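Side-chain contact in histidine--tRNA ligase (Thermus thermophilus, PDB 1H4V), which catalyses the ATP-dependent attachment of L-histidine to tRNA(His), releasing AMP and diphosphate: residues I43-T47 / Q48-K52. Residues are numbered along the deposited sequence; the frame is centred on the assembly and turned at random.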
ATOM      1  N   ILE A  43      -7.391  -0.278   7.866  1.00 13.20           N
ATOM      2  CA  ILE A  43      -8.402   0.046   6.872  1.00 14.14           C
ATOM      3  C   ILE A  43      -9.729   0.423   7.552  1.00 13.85           C
ATOM      4  O   ILE A  43     -10.486   1.242   7.043  1.00 12.93           O
ATOM      5  CB  ILE A  43      -8.621  -1.150   5.930  1.00 15.10           C
ATOM      6  CG1 ILE A  43      -7.340  -1.415   5.119  1.00 16.19           C
ATOM      7  CG2 ILE A  43      -9.820  -0.907   5.053  1.00 14.43           C
ATOM      8  CD1 ILE A  43      -6.943  -0.311   4.137  1.00 12.76           C
ATOM      9  N   PHE A  44     -10.017  -0.184   8.697  1.00 16.47           N
ATOM     10  CA  PHE A  44     -11.243   0.136   9.426  1.00 19.30           C
ATOM     11  C   PHE A  44     -10.957   0.387  10.896  1.00 20.83           C
ATOM     12  O   PHE A  44      -9.937  -0.055  11.429  1.00 21.36           O
ATOM     13  CB  PHE A  44     -12.299  -0.976   9.275  1.00 19.79           C
ATOM     14  CG  PHE A  44     -11.847  -2.342   9.733  1.00 20.33           C
ATOM     15  CD1 PHE A  44     -11.578  -2.598  11.073  1.00 20.78           C
ATOM     16  CD2 PHE A  44     -11.723  -3.383   8.818  1.00 22.80           C
ATOM     17  CE1 PHE A  44     -11.191  -3.877  11.501  1.00 21.17           C
ATOM     18  CE2 PHE A  44     -11.336  -4.665   9.232  1.00 27.23           C
ATOM     19  CZ  PHE A  44     -11.069  -4.909  10.582  1.00 23.13           C
ATOM     20  N   GLU A  45     -11.862   1.110  11.542  1.00 22.09           N
ATOM     21  CA  GLU A  45     -11.733   1.446  12.959  1.00 21.30           C
ATOM     22  C   GLU A  45     -13.106   1.553  13.599  1.00 19.63           C
ATOM     23  O   GLU A  45     -14.138   1.431  12.923  1.00 17.04           O
ATOM     24  CB  GLU A  45     -11.013   2.789  13.120  1.00 22.52           C
ATOM     25  CG  GLU A  45      -9.702   2.843  12.394  1.00 30.23           C
ATOM     26  CD  GLU A  45      -8.640   3.595  13.152  1.00 29.28           C
ATOM     27  OE1 GLU A  45      -8.719   3.653  14.398  1.00 31.34           O
ATOM     28  OE2 GLU A  45      -7.712   4.106  12.498  1.00 29.56           O
ATOM     29  N   GLU A  46     -13.120   1.780  14.906  1.00 19.53           N
ATOM     30  CA  GLU A  46     -14.388   1.938  15.598  1.00 19.75           C
ATOM     31  C   GLU A  46     -15.014   3.184  15.005  1.00 19.02           C
ATOM     32  O   GLU A  46     -14.347   4.203  14.823  1.00 16.40           O
ATOM     33  CB  GLU A  46     -14.186   2.147  17.092  1.00 20.29           C
ATOM     34  CG  GLU A  46     -13.731   0.942  17.845  1.00 29.16           C
ATOM     35  CD  GLU A  46     -13.950   1.124  19.329  1.00 40.96           C
ATOM     36  OE1 GLU A  46     -15.115   1.382  19.718  1.00 40.39           O
ATOM     37  OE2 GLU A  46     -12.967   1.020  20.101  1.00 44.88           O
ATOM     38  N   THR A  47     -16.300   3.086  14.697  1.00 20.60           N
ATOM     39  CA  THR A  47     -17.062   4.180  14.113  1.00 20.15           C
ATOM     40  C   THR A  47     -16.872   5.522  14.819  1.00 18.92           C
ATOM     41  O   THR A  47     -16.801   6.562  14.175  1.00 17.98           O
ATOM     42  CB  THR A  47     -18.549   3.811  14.111  1.00 17.29           C
ATOM     43  OG1 THR A  47     -18.735   2.687  13.248  1.00 26.70           O
ATOM     44  CG2 THR A  47     -19.404   4.959  13.638  1.00 16.17           C
ATOM     45  N   GLN A  48     -16.787   5.502  16.142  1.00 20.28           N
ATOM     46  CA  GLN A  48     -16.628   6.743  16.893  1.00 22.45           C
ATOM     47  C   GLN A  48     -15.364   7.522  16.534  1.00 21.42           C
ATOM     48  O   GLN A  48     -15.295   8.725  16.747  1.00 22.58           O
ATOM     49  CB  GLN A  48     -16.655   6.456  18.396  1.00 22.93           C
ATOM     50  CG  GLN A  48     -15.611   5.470  18.865  1.00 31.60           C
ATOM     51  CD  GLN A  48     -15.739   5.178  20.346  1.00 38.44           C
ATOM     52  OE1 GLN A  48     -15.695   6.089  21.176  1.00 44.27           O
ATOM     53  NE2 GLN A  48     -15.901   3.905  20.689  1.00 38.58           N
ATOM     54  N   VAL A  49     -14.367   6.844  15.982  1.00 19.80           N
ATOM     55  CA  VAL A  49     -13.137   7.529  15.621  1.00 18.17           C
ATOM     56  C   VAL A  49     -13.433   8.573  14.557  1.00 19.38           C
ATOM     57  O   VAL A  49     -12.860   9.669  14.561  1.00 15.67           O
ATOM     58  CB  VAL A  49     -12.096   6.537  15.086  1.00 18.70           C
ATOM     59  CG1 VAL A  49     -10.930   7.274  14.459  1.00 15.35           C
ATOM     60  CG2 VAL A  49     -11.614   5.657  16.219  1.00 13.59           C
ATOM     61  N   PHE A  50     -14.381   8.244  13.684  1.00 20.90           N
ATOM     62  CA  PHE A  50     -14.740   9.124  12.583  1.00 23.39           C
ATOM     63  C   PHE A  50     -15.985   9.984  12.713  1.00 26.39           C
ATOM     64  O   PHE A  50     -16.327  10.697  11.771  1.00 26.39           O
ATOM     65  CB  PHE A  50     -14.798   8.297  11.294  1.00 20.29           C
ATOM     66  CG  PHE A  50     -13.495   7.614  10.969  1.00 21.80           C
ATOM     67  CD1 PHE A  50     -13.404   6.227  10.941  1.00 21.22           C
ATOM     68  CD2 PHE A  50     -12.350   8.364  10.720  1.00 13.91           C
ATOM     69  CE1 PHE A  50     -12.192   5.601  10.672  1.00 21.10           C
ATOM     70  CE2 PHE A  50     -11.141   7.746  10.452  1.00 17.79           C
ATOM     71  CZ  PHE A  50     -11.057   6.366  10.426  1.00 18.40           C
ATOM     72  N   GLU A  51     -16.664   9.927  13.859  1.00 30.51           N
ATOM     73  CA  GLU A  51     -17.852  10.761  14.069  1.00 35.05           C
ATOM     74  C   GLU A  51     -17.353  12.181  14.362  1.00 38.25           C
ATOM     75  O   GLU A  51     -16.411  12.368  15.130  1.00 37.43           O
ATOM     76  CB  GLU A  51     -18.699  10.207  15.222  1.00 34.99           C
ATOM     77  CG  GLU A  51     -19.193   8.777  14.964  1.00 40.71           C
ATOM     78  CD  GLU A  51     -20.116   8.242  16.053  1.00 48.94           C
ATOM     79  OE1 GLU A  51     -19.747   8.320  17.249  1.00 52.42           O
ATOM     80  OE2 GLU A  51     -21.210   7.731  15.711  1.00 52.45           O
ATOM     81  N   LYS A  52     -17.973  13.179  13.735  1.00 42.93           N
ATOM     82  CA  LYS A  52     -17.543  14.566  13.900  1.00 47.91           C
ATOM     83  C   LYS A  52     -18.184  15.360  15.032  1.00 50.60           C
ATOM     84  O   LYS A  52     -17.796  16.502  15.284  1.00 52.90           O
ATOM     85  CB  LYS A  52     -17.743  15.324  12.587  1.00 47.65           C
ATOM     86  CG  LYS A  52     -17.170  14.604  11.385  1.00 52.43           C
ATOM     87  CD  LYS A  52     -15.715  14.242  11.603  1.00 56.58           C
ATOM     88  CE  LYS A  52     -15.182  13.411  10.452  1.00 60.27           C
ATOM     89  NZ  LYS A  52     -13.807  12.916  10.735  1.00 61.68           N
TER
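Val49 N donates to Glu46 O (N-H...O angle 157°) and Phe50 N to Thr47 O, two successive i to i+3 backbone bonds that wind the chain into consecutive turns directly after strand 44-46. The first, Val49 N to Glu46 O, measures 2.9 Å. This strand lies at one edge, within the chain, of a three-stranded antiparallel sheet in the class II synthetase catalytic region, pairing with strand 75-78. Glu46 and Gln48 run side by side in the same direction, and Gln48 NE2 reaches Glu46 OE1 at 2.8 Å. The bond is bent at the hydrogen (136°), and the amide nitrogen meets OE1 from above the carboxylate plane, the amide and carboxylate planes being nearly perpendicular. Gln48 gains this position by setting CG between its backbone N and carbonyl carbon (chi1 57°), bringing CG to 4.0 Å from Glu46 CB. On the buried side the ring of Phe50 crosses Glu45 at about a right angle, CE1 lying 3.9 Å from Glu45 CB, and Val49 CG1 covers one ring face over its centre. The carboxylate of Glu45 is committed elsewhere, to a salt bridge with Arg88 on helix 83-92, while Thr47 OG1 hydrogen-bonds to Ser75 and Thr77. Val49 also packs on Ala3 of the second subunit, while Val49 CG2 lies 4.0 Å from Glu45 OE1.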